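Local coordinates for protein amorpha-4,11-diene synthase (Artemisia annua, PDB 4GAX) that is a sesquiterpene synthase, crystallised as an alpha-bisabolol synthase mutant, that probably ionises and cyclises farnesyl diphosphate with the help of bound metal ions, at residues D39-Q47 with S253-K264; I282-S292 with R302-T313. All blocks are in the same frame, centred on the assembly; numbering follows the deposited sequence.

Interaction 1 (D39-Q47 with S253-K264); sequences DQFLIVDNQ and SLHREELSQLSK
The N-terminal segment of this plant terpene synthase, from Phe41 to Asn46, lies as an irregular loop along helix 238-269. The aromatic part of the contact is Phe41. Leu259 CD2 sits over one face of its ring, 3.7 Å from the centroid, in a CH-pi contact. Gln40 CG covers the opposite face. Arg256 comes to the ring edge, with NE 3.5 Å from Phe41 CD1. The planes stand 89° apart, so the Phe41 edge, at CD1, points at one face of the Arg256 guanidinium; Asn46 OD1 lies over the opposite face, offset toward its rim. In the arginine chain, the bends at chi2 (-71°) and chi3 bring NE to both Phe41 CD1 and Val44 CG2. Its NH1 hydrogen-bonds to Leu557 O. A water ties the backbones together: it donates to Phe41 O and to Arg256 O, each at 2.7 Å, and accepts from Arg256 NE. With a leucine in place of Arg256, the Leu557 carbonyl and the water would probably each lose a bond, and the edge of Phe41 its polar neighbour. Two serines of the helix bond the loop, one toward each end of the contact. Ser260 OG donates to Leu42 O at 2.6 Å, from 40° above the carbonyl plane. Ser260 CA also approaches Phe41 O at 3.2 Å as a C-H...O contact. At the other end, Asn46 ND2 donates to Ser253 OG at 2.9 Å, though Asn46 is poorly ordered. Leu42 CD2 rests on Lys264 CG at 3.6 Å, the two side chains crossing at about a right angle. The loop precedes helix 52-71. Phe41 also packs on Leu557 of helix 547-557 and on Val283 of helix 282-292.

Interaction 2 (I282-S292 with R302-T313); sequences IVECYFWALAS and RIFLAKVIALVT
The indole of Trp288 takes Ile309 CD1 over one face. The methyl is 4.1 Å from the centroid of the five-membered ring, a CH-pi contact. Phe531 also meets this indole. The Tyr286 ring is met at its edge, where Ala306 CB lies near the ring plane, 4.4 Å from CD2. Its hydroxyl lies obliquely to the Arg302 guanidinium without bonding to it, and the two planes stand 76° apart. Both groups take their strongest polar partner from Glu258. Leu290 CD1 lies against the aliphatic part of Arg302, 3.7 Å from CD. Cys285 is a knob in a hole formed by Ala306, Ile309, Ala310 and Thr313. Its SG is anti to the carbonyl carbon (chi1 -63°) and reaches Ala310 CA at 3.6 Å. Small residues allow the close approach in the middle: Ala289 CB lies 3.4 Å from Arg302 O and also touches Ala306 CB. Ser292 OG touches Leu305 CD2 at 3.3 Å. The same hydroxyl donates to Ala289 O at 2.7 Å, in the carbonyl plane; that oxygen also accepts from Ser292 N. No hydrogen bond joins the two segments. Their axes come within 8.1 Å at 131°, nearer antiparallel than parallel. This is helix-to-helix packing inside the alpha-helical metal-binding domain of class I terpene synthases. Later in helix 299-322 the sequence carries the DDxxD motif, which in this family binds the metal ions.

Interaction 2 is a buried helix pair within the metal-binding domain. Interaction 1 is partly buried, nearer the surface, and lays a loop on helix 238-269. Their chemistry differs accordingly. Segments 39-47 and 253-264 use side-chain hydrogen bonds and a water besides apolar packing, whereas segments 282-292 and 302-313 meet by packing alone. The two contacts touch through helix 238-269. Glu258 does not touch the loop: its OE2 forms a salt bridge with Arg302 NH2 at 2.7 Å, and its OE1 probably hydrogen-bonds Tyr286 OH. Leu262 packs on Tyr286 too. Helix 238-269 thus touches both the loop and the helix pair, and Phe41 also reaches Val283 directly.

Interaction 1 (D39-Q47 with S253-K264)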
loop_
_atom_site.group_PDB
_atom_site.type_symbol
_atom_site.label_atom_id
_atom_site.label_comp_id
_atom_site.label_asym_id
_atom_site.label_seq_id
_atom_site.Cartn_x
_atom_site.Cartn_y
_atom_site.Cartn_z
ATOM N N ASP A 39 2.528 6.944 -25.380
ATOM C CA ASP A 39 3.900 7.402 -25.152
ATOM C C ASP A 39 4.005 8.640 -24.244
ATOM O O ASP A 39 5.068 9.278 -24.176
ATOM C CB ASP A 39 4.595 7.684 -26.493
ATOM C CG ASP A 39 4.813 6.422 -27.319
ATOM O OD1 ASP A 39 4.696 6.499 -28.564
ATOM O OD2 ASP A 39 5.111 5.358 -26.727
ATOM N N GLN A 40 2.920 8.968 -23.543
ATOM C CA GLN A 40 2.852 10.219 -22.780
ATOM C C GLN A 40 3.833 10.293 -21.602
ATOM O O GLN A 40 4.183 11.387 -21.136
ATOM C CB GLN A 40 1.423 10.478 -22.286
ATOM C CG GLN A 40 1.003 9.647 -21.077
ATOM C CD GLN A 40 -0.452 9.879 -20.682
ATOM O OE1 GLN A 40 -1.360 9.190 -21.161
ATOM N NE2 GLN A 40 -0.679 10.849 -19.806
ATOM N N PHE A 41 4.278 9.137 -21.118
ATOM C CA PHE A 41 5.190 9.120 -19.978
ATOM C C PHE A 41 6.645 8.883 -20.365
ATOM O O PHE A 41 7.523 8.913 -19.500
ATOM C CB PHE A 41 4.774 8.050 -18.955
ATOM C CG PHE A 41 3.405 8.263 -18.359
ATOM C CD1 PHE A 41 3.142 9.369 -17.556
ATOM C CD2 PHE A 41 2.390 7.333 -18.570
ATOM C CE1 PHE A 41 1.882 9.555 -16.985
ATOM C CE2 PHE A 41 1.132 7.513 -18.014
ATOM C CZ PHE A 41 0.876 8.623 -17.211
ATOM N N LEU A 42 6.904 8.640 -21.648
ATOM C CA LEU A 42 8.243 8.243 -22.101
ATOM C C LEU A 42 9.284 9.345 -21.872
ATOM O O LEU A 42 10.338 9.118 -21.270
ATOM C CB LEU A 42 8.208 7.839 -23.584
ATOM C CG LEU A 42 9.387 7.032 -24.147
ATOM C CD1 LEU A 42 10.476 7.928 -24.723
ATOM C CD2 LEU A 42 9.977 6.091 -23.096
ATOM N N ILE A 43 8.976 10.536 -22.370
ATOM C CA ILE A 43 9.811 11.706 -22.160
ATOM C C ILE A 43 9.052 12.657 -21.249
ATOM O O ILE A 43 7.867 12.936 -21.476
ATOM C CB ILE A 43 10.122 12.431 -23.490
ATOM C CG1 ILE A 43 10.853 11.493 -24.459
ATOM C CG2 ILE A 43 10.948 13.688 -23.230
ATOM C CD1 ILE A 43 12.224 11.047 -23.973
ATOM N N VAL A 44 9.722 13.146 -20.211
ATOM C CA VAL A 44 9.099 14.118 -19.323
ATOM C C VAL A 44 9.657 15.521 -19.559
ATOM O O VAL A 44 10.868 15.714 -19.701
ATOM C CB VAL A 44 9.178 13.680 -17.839
ATOM C CG1 VAL A 44 9.682 14.802 -16.940
ATOM C CG2 VAL A 44 7.819 13.201 -17.381
ATOM N N ASP A 45 8.749 16.490 -19.636
ATOM C CA ASP A 45 9.119 17.873 -19.879
ATOM C C ASP A 45 8.797 18.690 -18.640
ATOM O O ASP A 45 8.598 19.901 -18.729
ATOM C CB ASP A 45 8.334 18.422 -21.076
ATOM C CG ASP A 45 9.108 19.471 -21.860
ATOM O OD1 ASP A 45 9.778 19.098 -22.847
ATOM O OD2 ASP A 45 9.038 20.665 -21.502
ATOM N N ASN A 46 8.741 18.019 -17.490
ATOM C CA ASN A 46 8.324 18.661 -16.245
ATOM C C ASN A 46 9.049 19.988 -15.992
ATOM O O ASN A 46 10.282 20.067 -16.052
ATOM C CB ASN A 46 8.391 17.683 -15.062
ATOM C CG ASN A 46 7.159 16.783 -14.985
ATOM O OD1 ASN A 46 6.921 15.948 -15.870
ATOM N ND2 ASN A 46 6.367 16.954 -13.925
ATOM N N GLN A 47 8.250 21.021 -15.731
ATOM C CA GLN A 47 8.644 22.408 -15.969
ATOM C C GLN A 47 8.547 23.279 -14.717
ATOM O O GLN A 47 7.450 23.637 -14.283
ATOM C CB GLN A 47 7.759 22.982 -17.086
ATOM C CG GLN A 47 8.501 23.710 -18.189
ATOM C CD GLN A 47 9.632 22.894 -18.774
ATOM O OE1 GLN A 47 10.781 23.018 -18.351
ATOM N NE2 GLN A 47 9.316 22.057 -19.756
ATOM N N SER A 253 6.759 15.523 -10.025
ATOM C CA SER A 253 7.769 15.602 -11.084
ATOM C C SER A 253 8.784 14.472 -10.950
ATOM O O SER A 253 9.213 13.895 -11.947
ATOM C CB SER A 253 8.489 16.959 -11.083
ATOM O OG SER A 253 7.626 17.967 -11.556
ATOM N N LEU A 254 9.155 14.150 -9.716
ATOM C CA LEU A 254 10.109 13.071 -9.471
ATOM C C LEU A 254 9.499 11.738 -9.896
ATOM O O LEU A 254 10.153 10.933 -10.561
ATOM C CB LEU A 254 10.508 13.030 -7.991
ATOM C CG LEU A 254 11.349 11.812 -7.598
ATOM C CD1 LEU A 254 12.742 11.838 -8.256
ATOM C CD2 LEU A 254 11.476 11.705 -6.088
ATOM N N HIS A 255 8.240 11.512 -9.526
ATOM C CA HIS A 255 7.541 10.288 -9.926
ATOM C C HIS A 255 7.506 10.184 -11.435
ATOM O O HIS A 255 7.687 9.099 -11.988
ATOM C CB HIS A 255 6.110 10.261 -9.379
ATOM C CG HIS A 255 6.039 10.206 -7.885
ATOM N ND1 HIS A 255 4.956 10.669 -7.170
ATOM C CD2 HIS A 255 6.922 9.732 -6.971
ATOM C CE1 HIS A 255 5.174 10.486 -5.878
ATOM N NE2 HIS A 255 6.355 9.918 -5.729
ATOM N N ARG A 256 7.271 11.311 -12.100
ATOM C CA ARG A 256 7.233 11.313 -13.548
ATOM C C ARG A 256 8.601 10.986 -14.144
ATOM O O ARG A 256 8.678 10.327 -15.192
ATOM C CB ARG A 256 6.698 12.645 -14.081
ATOM C CG ARG A 256 5.192 12.778 -13.942
ATOM C CD ARG A 256 4.459 11.862 -14.918
ATOM N NE ARG A 256 4.650 12.291 -16.305
ATOM C CZ ARG A 256 3.810 13.072 -16.985
ATOM N NH1 ARG A 256 2.695 13.516 -16.421
ATOM N NH2 ARG A 256 4.086 13.398 -18.244
ATOM N N GLU A 257 9.669 11.451 -13.499
ATOM C CA GLU A 257 11.037 11.109 -13.940
ATOM C C GLU A 257 11.303 9.603 -13.825
ATOM O O GLU A 257 11.895 8.996 -14.725
ATOM C CB GLU A 257 12.096 11.878 -13.124
ATOM C CG GLU A 257 12.051 13.400 -13.289
ATOM C CD GLU A 257 13.162 14.120 -12.508
ATOM O OE1 GLU A 257 13.577 13.612 -11.440
ATOM O OE2 GLU A 257 13.628 15.189 -12.967
ATOM N N GLU A 258 10.886 9.015 -12.703
ATOM C CA GLU A 258 11.027 7.574 -12.468
ATOM C C GLU A 258 10.270 6.755 -13.512
ATOM O O GLU A 258 10.789 5.772 -14.046
ATOM C CB GLU A 258 10.516 7.222 -11.061
ATOM C CG GLU A 258 11.276 7.937 -9.955
ATOM C CD GLU A 258 10.604 7.818 -8.592
ATOM O OE1 GLU A 258 9.483 7.251 -8.514
ATOM O OE2 GLU A 258 11.196 8.296 -7.584
ATOM N N LEU A 259 9.033 7.161 -13.799
ATOM C CA LEU A 259 8.210 6.452 -14.762
ATOM C C LEU A 259 8.761 6.625 -16.172
ATOM O O LEU A 259 8.637 5.727 -17.011
ATOM C CB LEU A 259 6.767 6.946 -14.687
ATOM C CG LEU A 259 5.775 6.288 -15.652
ATOM C CD1 LEU A 259 5.821 4.766 -15.563
ATOM C CD2 LEU A 259 4.360 6.780 -15.348
ATOM N N SER A 260 9.356 7.785 -16.441
ATOM C CA SER A 260 10.060 7.992 -17.708
ATOM C C SER A 260 11.243 7.021 -17.876
ATOM O O SER A 260 11.449 6.438 -18.956
ATOM C CB SER A 260 10.555 9.437 -17.806
ATOM O OG SER A 260 11.391 9.608 -18.938
ATOM N N GLN A 261 12.036 6.871 -16.820
ATOM C CA GLN A 261 13.160 5.945 -16.838
ATOM C C GLN A 261 12.660 4.507 -16.990
ATOM O O GLN A 261 13.205 3.730 -17.760
ATOM C CB GLN A 261 13.990 6.097 -15.557
ATOM C CG GLN A 261 14.623 7.472 -15.419
ATOM C CD GLN A 261 15.180 7.739 -14.030
ATOM O OE1 GLN A 261 15.092 8.856 -13.516
ATOM N NE2 GLN A 261 15.767 6.717 -13.421
ATOM N N LEU A 262 11.599 4.162 -16.276
ATOM C CA LEU A 262 11.018 2.831 -16.396
ATOM C C LEU A 262 10.422 2.575 -17.762
ATOM O O LEU A 262 10.492 1.447 -18.273
ATOM C CB LEU A 262 9.969 2.610 -15.309
ATOM C CG LEU A 262 10.611 2.293 -13.969
ATOM C CD1 LEU A 262 9.602 2.552 -12.847
ATOM C CD2 LEU A 262 11.094 0.830 -13.948
ATOM N N SER A 263 9.838 3.619 -18.352
ATOM C CA SER A 263 9.221 3.510 -19.666
ATOM C C SER A 263 10.274 3.227 -20.715
ATOM O O SER A 263 10.032 2.434 -21.629
ATOM C CB SER A 263 8.420 4.772 -20.017
ATOM O OG SER A 263 7.365 4.953 -19.087
ATOM N N LYS A 264 11.440 3.862 -20.587
ATOM C CA LYS A 264 12.526 3.651 -21.560
ATOM C C LYS A 264 13.085 2.238 -21.461
ATOM O O LYS A 264 13.278 1.564 -22.472
ATOM C CB LYS A 264 13.656 4.668 -21.369
ATOM C CG LYS A 264 13.447 5.950 -22.144
ATOM C CD LYS A 264 14.171 7.121 -21.500
ATOM C CE LYS A 264 13.493 8.432 -21.860
ATOM N NZ LYS A 264 14.210 9.605 -21.293
HETATM O O HOH W 1 6.869 10.221 -17.189
#

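Interaction 2 (I282-S292 with R302-T313)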
loop_
_atom_site.group_PDB
_atom_site.type_symbol
_atom_site.label_atom_id
_atom_site.label_comp_id
_atom_site.label_asym_id
_atom_site.label_seq_id
_atom_site.Cartn_x
_atom_site.Cartn_y
_atom_site.Cartn_z
ATOM N N ILE A 282 3.772 -1.424 -18.087
ATOM C CA ILE A 282 4.791 -0.803 -17.233
ATOM C C ILE A 282 4.203 0.263 -16.290
ATOM O O ILE A 282 4.646 0.403 -15.147
ATOM C CB ILE A 282 5.999 -0.268 -18.034
ATOM C CG1 ILE A 282 7.217 -0.124 -17.120
ATOM C CG2 ILE A 282 5.673 1.053 -18.712
ATOM C CD1 ILE A 282 7.613 -1.430 -16.397
ATOM N N VAL A 283 3.178 0.983 -16.747
ATOM C CA VAL A 283 2.578 2.037 -15.925
ATOM C C VAL A 283 1.942 1.401 -14.699
ATOM O O VAL A 283 2.088 1.884 -13.570
ATOM C CB VAL A 283 1.514 2.848 -16.702
ATOM C CG1 VAL A 283 0.824 3.858 -15.765
ATOM C CG2 VAL A 283 2.154 3.566 -17.886
ATOM N N GLU A 284 1.267 0.287 -14.939
ATOM C CA GLU A 284 0.645 -0.503 -13.885
ATOM C C GLU A 284 1.648 -1.071 -12.872
ATOM O O GLU A 284 1.385 -1.089 -11.667
ATOM C CB GLU A 284 -0.205 -1.613 -14.513
ATOM C CG GLU A 284 -1.473 -1.093 -15.229
ATOM C CD GLU A 284 -1.209 -0.371 -16.568
ATOM O OE1 GLU A 284 -0.105 -0.505 -17.149
ATOM O OE2 GLU A 284 -2.122 0.342 -17.047
ATOM N N CYS A 285 2.804 -1.523 -13.341
ATOM C CA CYS A 285 3.810 -2.051 -12.412
ATOM C C CYS A 285 4.356 -0.912 -11.562
ATOM O O CYS A 285 4.575 -1.065 -10.360
ATOM C CB CYS A 285 4.952 -2.727 -13.169
ATOM S SG CYS A 285 4.433 -4.184 -14.133
ATOM N N TYR A 286 4.581 0.233 -12.192
ATOM C CA TYR A 286 5.072 1.402 -11.459
ATOM C C TYR A 286 4.076 1.873 -10.386
ATOM O O TYR A 286 4.472 2.207 -9.271
ATOM C CB TYR A 286 5.391 2.559 -12.421
ATOM C CG TYR A 286 5.838 3.776 -11.657
ATOM C CD1 TYR A 286 5.079 4.938 -11.635
ATOM C CD2 TYR A 286 7.006 3.743 -10.918
ATOM C CE1 TYR A 286 5.496 6.057 -10.885
ATOM C CE2 TYR A 286 7.429 4.838 -10.172
ATOM C CZ TYR A 286 6.666 5.994 -10.160
ATOM O OH TYR A 286 7.091 7.074 -9.408
ATOM N N PHE A 287 2.784 1.883 -10.724
ATOM C CA PHE A 287 1.758 2.365 -9.796
ATOM C C PHE A 287 1.736 1.492 -8.555
ATOM O O PHE A 287 1.602 1.977 -7.435
ATOM C CB PHE A 287 0.371 2.400 -10.470
ATOM C CG PHE A 287 -0.662 3.178 -9.691
ATOM C CD1 PHE A 287 -0.574 4.562 -9.590
ATOM C CD2 PHE A 287 -1.715 2.527 -9.061
ATOM C CE1 PHE A 287 -1.520 5.291 -8.857
ATOM C CE2 PHE A 287 -2.669 3.249 -8.334
ATOM C CZ PHE A 287 -2.568 4.629 -8.228
ATOM N N TRP A 288 1.901 0.196 -8.759
ATOM C CA TRP A 288 2.001 -0.741 -7.650
ATOM C C TRP A 288 3.258 -0.458 -6.812
ATOM O O TRP A 288 3.201 -0.411 -5.563
ATOM C CB TRP A 288 2.014 -2.149 -8.239
ATOM C CG TRP A 288 1.802 -3.274 -7.303
ATOM C CD1 TRP A 288 1.980 -3.280 -5.951
ATOM C CD2 TRP A 288 1.374 -4.590 -7.662
ATOM N NE1 TRP A 288 1.689 -4.529 -5.446
ATOM C CE2 TRP A 288 1.314 -5.349 -6.479
ATOM C CE3 TRP A 288 1.040 -5.202 -8.872
ATOM C CZ2 TRP A 288 0.918 -6.692 -6.468
ATOM C CZ3 TRP A 288 0.643 -6.546 -8.860
ATOM C CH2 TRP A 288 0.594 -7.271 -7.663
ATOM N N ALA A 289 4.396 -0.255 -7.481
ATOM C CA ALA A 289 5.631 0.060 -6.756
ATOM C C ALA A 289 5.462 1.381 -5.999
ATOM O O ALA A 289 5.948 1.546 -4.859
ATOM C CB ALA A 289 6.811 0.151 -7.711
ATOM N N LEU A 290 4.756 2.316 -6.635
ATOM C CA LEU A 290 4.533 3.642 -6.068
ATOM C C LEU A 290 3.755 3.563 -4.758
ATOM O O LEU A 290 3.864 4.445 -3.904
ATOM C CB LEU A 290 3.782 4.514 -7.075
ATOM C CG LEU A 290 3.515 5.964 -6.664
ATOM C CD1 LEU A 290 4.811 6.673 -6.233
ATOM C CD2 LEU A 290 2.837 6.714 -7.804
ATOM N N ALA A 291 2.985 2.490 -4.595
ATOM C CA ALA A 291 2.213 2.287 -3.365
ATOM C C ALA A 291 3.064 1.913 -2.165
ATOM O O ALA A 291 2.754 2.300 -1.027
ATOM C CB ALA A 291 1.124 1.234 -3.585
ATOM N N SER A 292 4.150 1.172 -2.397
ATOM C CA SER A 292 4.973 0.688 -1.282
ATOM C C SER A 292 5.475 1.855 -0.444
ATOM O O SER A 292 5.207 1.924 0.762
ATOM C CB SER A 292 6.151 -0.166 -1.772
ATOM O OG SER A 292 7.023 0.593 -2.604
ATOM N N ARG A 302 11.704 2.247 -5.486
ATOM C CA ARG A 302 10.526 2.175 -6.349
ATOM C C ARG A 302 10.853 1.680 -7.754
ATOM O O ARG A 302 10.111 0.875 -8.349
ATOM C CB ARG A 302 9.851 3.558 -6.473
ATOM C CG ARG A 302 8.967 3.942 -5.305
ATOM C CD ARG A 302 8.111 5.152 -5.682
ATOM N NE ARG A 302 8.931 6.351 -5.856
ATOM C CZ ARG A 302 9.413 7.072 -4.847
ATOM N NH1 ARG A 302 9.172 6.699 -3.588
ATOM N NH2 ARG A 302 10.140 8.164 -5.096
ATOM N N ILE A 303 11.943 2.196 -8.313
ATOM C CA ILE A 303 12.298 1.832 -9.688
ATOM C C ILE A 303 12.634 0.348 -9.765
ATOM O O ILE A 303 12.173 -0.353 -10.665
ATOM C CB ILE A 303 13.459 2.696 -10.219
ATOM C CG1 ILE A 303 12.947 4.121 -10.476
ATOM C CG2 ILE A 303 14.040 2.093 -11.502
ATOM C CD1 ILE A 303 14.052 5.138 -10.768
ATOM N N PHE A 304 13.400 -0.148 -8.797
ATOM C CA PHE A 304 13.773 -1.565 -8.795
ATOM C C PHE A 304 12.532 -2.446 -8.595
ATOM O O PHE A 304 12.376 -3.474 -9.251
ATOM C CB PHE A 304 14.797 -1.862 -7.692
ATOM C CG PHE A 304 15.265 -3.280 -7.695
ATOM C CD1 PHE A 304 15.918 -3.795 -8.805
ATOM C CD2 PHE A 304 14.997 -4.122 -6.622
ATOM C CE1 PHE A 304 16.337 -5.134 -8.844
ATOM C CE2 PHE A 304 15.408 -5.463 -6.646
ATOM C CZ PHE A 304 16.090 -5.966 -7.762
ATOM N N LEU A 305 11.662 -2.042 -7.676
ATOM C CA LEU A 305 10.469 -2.811 -7.369
ATOM C C LEU A 305 9.570 -2.880 -8.591
ATOM O O LEU A 305 9.014 -3.935 -8.907
ATOM C CB LEU A 305 9.733 -2.199 -6.173
ATOM C CG LEU A 305 8.374 -2.800 -5.763
ATOM C CD1 LEU A 305 8.492 -4.269 -5.382
ATOM C CD2 LEU A 305 7.799 -1.989 -4.560
ATOM N N ALA A 306 9.457 -1.768 -9.304
ATOM C CA ALA A 306 8.652 -1.752 -10.516
ATOM C C ALA A 306 9.199 -2.753 -11.535
ATOM O O ALA A 306 8.428 -3.480 -12.168
ATOM C CB ALA A 306 8.621 -0.339 -11.113
ATOM N N LYS A 307 10.522 -2.789 -11.701
ATOM C CA LYS A 307 11.137 -3.764 -12.610
ATOM C C LYS A 307 10.840 -5.195 -12.188
ATOM O O LYS A 307 10.513 -6.038 -13.022
ATOM C CB LYS A 307 12.646 -3.545 -12.687
ATOM C CG LYS A 307 13.011 -2.187 -13.305
ATOM C CD LYS A 307 14.528 -1.947 -13.258
ATOM C CE LYS A 307 14.907 -0.636 -13.973
ATOM N NZ LYS A 307 16.398 -0.417 -13.944
ATOM N N VAL A 308 10.957 -5.476 -10.894
ATOM C CA VAL A 308 10.693 -6.820 -10.401
ATOM C C VAL A 308 9.229 -7.193 -10.623
ATOM O O VAL A 308 8.924 -8.318 -11.026
ATOM C CB VAL A 308 11.084 -6.969 -8.908
ATOM C CG1 VAL A 308 10.632 -8.300 -8.361
ATOM C CG2 VAL A 308 12.601 -6.832 -8.750
ATOM N N ILE A 309 8.321 -6.246 -10.395
ATOM C CA ILE A 309 6.903 -6.506 -10.676
ATOM C C ILE A 309 6.658 -6.778 -12.172
ATOM O O ILE A 309 5.859 -7.662 -12.541
ATOM C CB ILE A 309 5.999 -5.369 -10.130
ATOM C CG1 ILE A 309 6.096 -5.341 -8.607
ATOM C CG2 ILE A 309 4.545 -5.557 -10.573
ATOM C CD1 ILE A 309 5.486 -4.093 -7.945
ATOM N N ALA A 310 7.362 -6.052 -13.042
ATOM C CA ALA A 310 7.264 -6.327 -14.474
ATOM C C ALA A 310 7.780 -7.730 -14.779
ATOM O O ALA A 310 7.227 -8.429 -15.628
ATOM C CB ALA A 310 8.031 -5.288 -15.280
ATOM N N LEU A 311 8.827 -8.156 -14.071
ATOM C CA LEU A 311 9.401 -9.497 -14.300
ATOM C C LEU A 311 8.484 -10.615 -13.805
ATOM O O LEU A 311 8.373 -11.674 -14.435
ATOM C CB LEU A 311 10.760 -9.617 -13.622
ATOM C CG LEU A 311 11.935 -8.910 -14.295
ATOM C CD1 LEU A 311 13.134 -9.003 -13.345
ATOM C CD2 LEU A 311 12.243 -9.595 -15.635
ATOM N N VAL A 312 7.836 -10.362 -12.670
ATOM C CA VAL A 312 6.860 -11.274 -12.087
ATOM C C VAL A 312 5.675 -11.452 -13.029
ATOM O O VAL A 312 5.194 -12.562 -13.252
ATOM C CB VAL A 312 6.344 -10.713 -10.738
ATOM C CG1 VAL A 312 5.084 -11.438 -10.298
ATOM C CG2 VAL A 312 7.426 -10.809 -9.691
ATOM N N THR A 313 5.205 -10.338 -13.568
ATOM C CA THR A 313 4.107 -10.346 -14.517
ATOM C C THR A 313 4.450 -11.222 -15.723
ATOM O O THR A 313 3.635 -12.048 -16.146
ATOM C CB THR A 313 3.767 -8.907 -14.961
ATOM O OG1 THR A 313 3.429 -8.119 -13.807
ATOM C CG2 THR A 313 2.608 -8.901 -15.932
#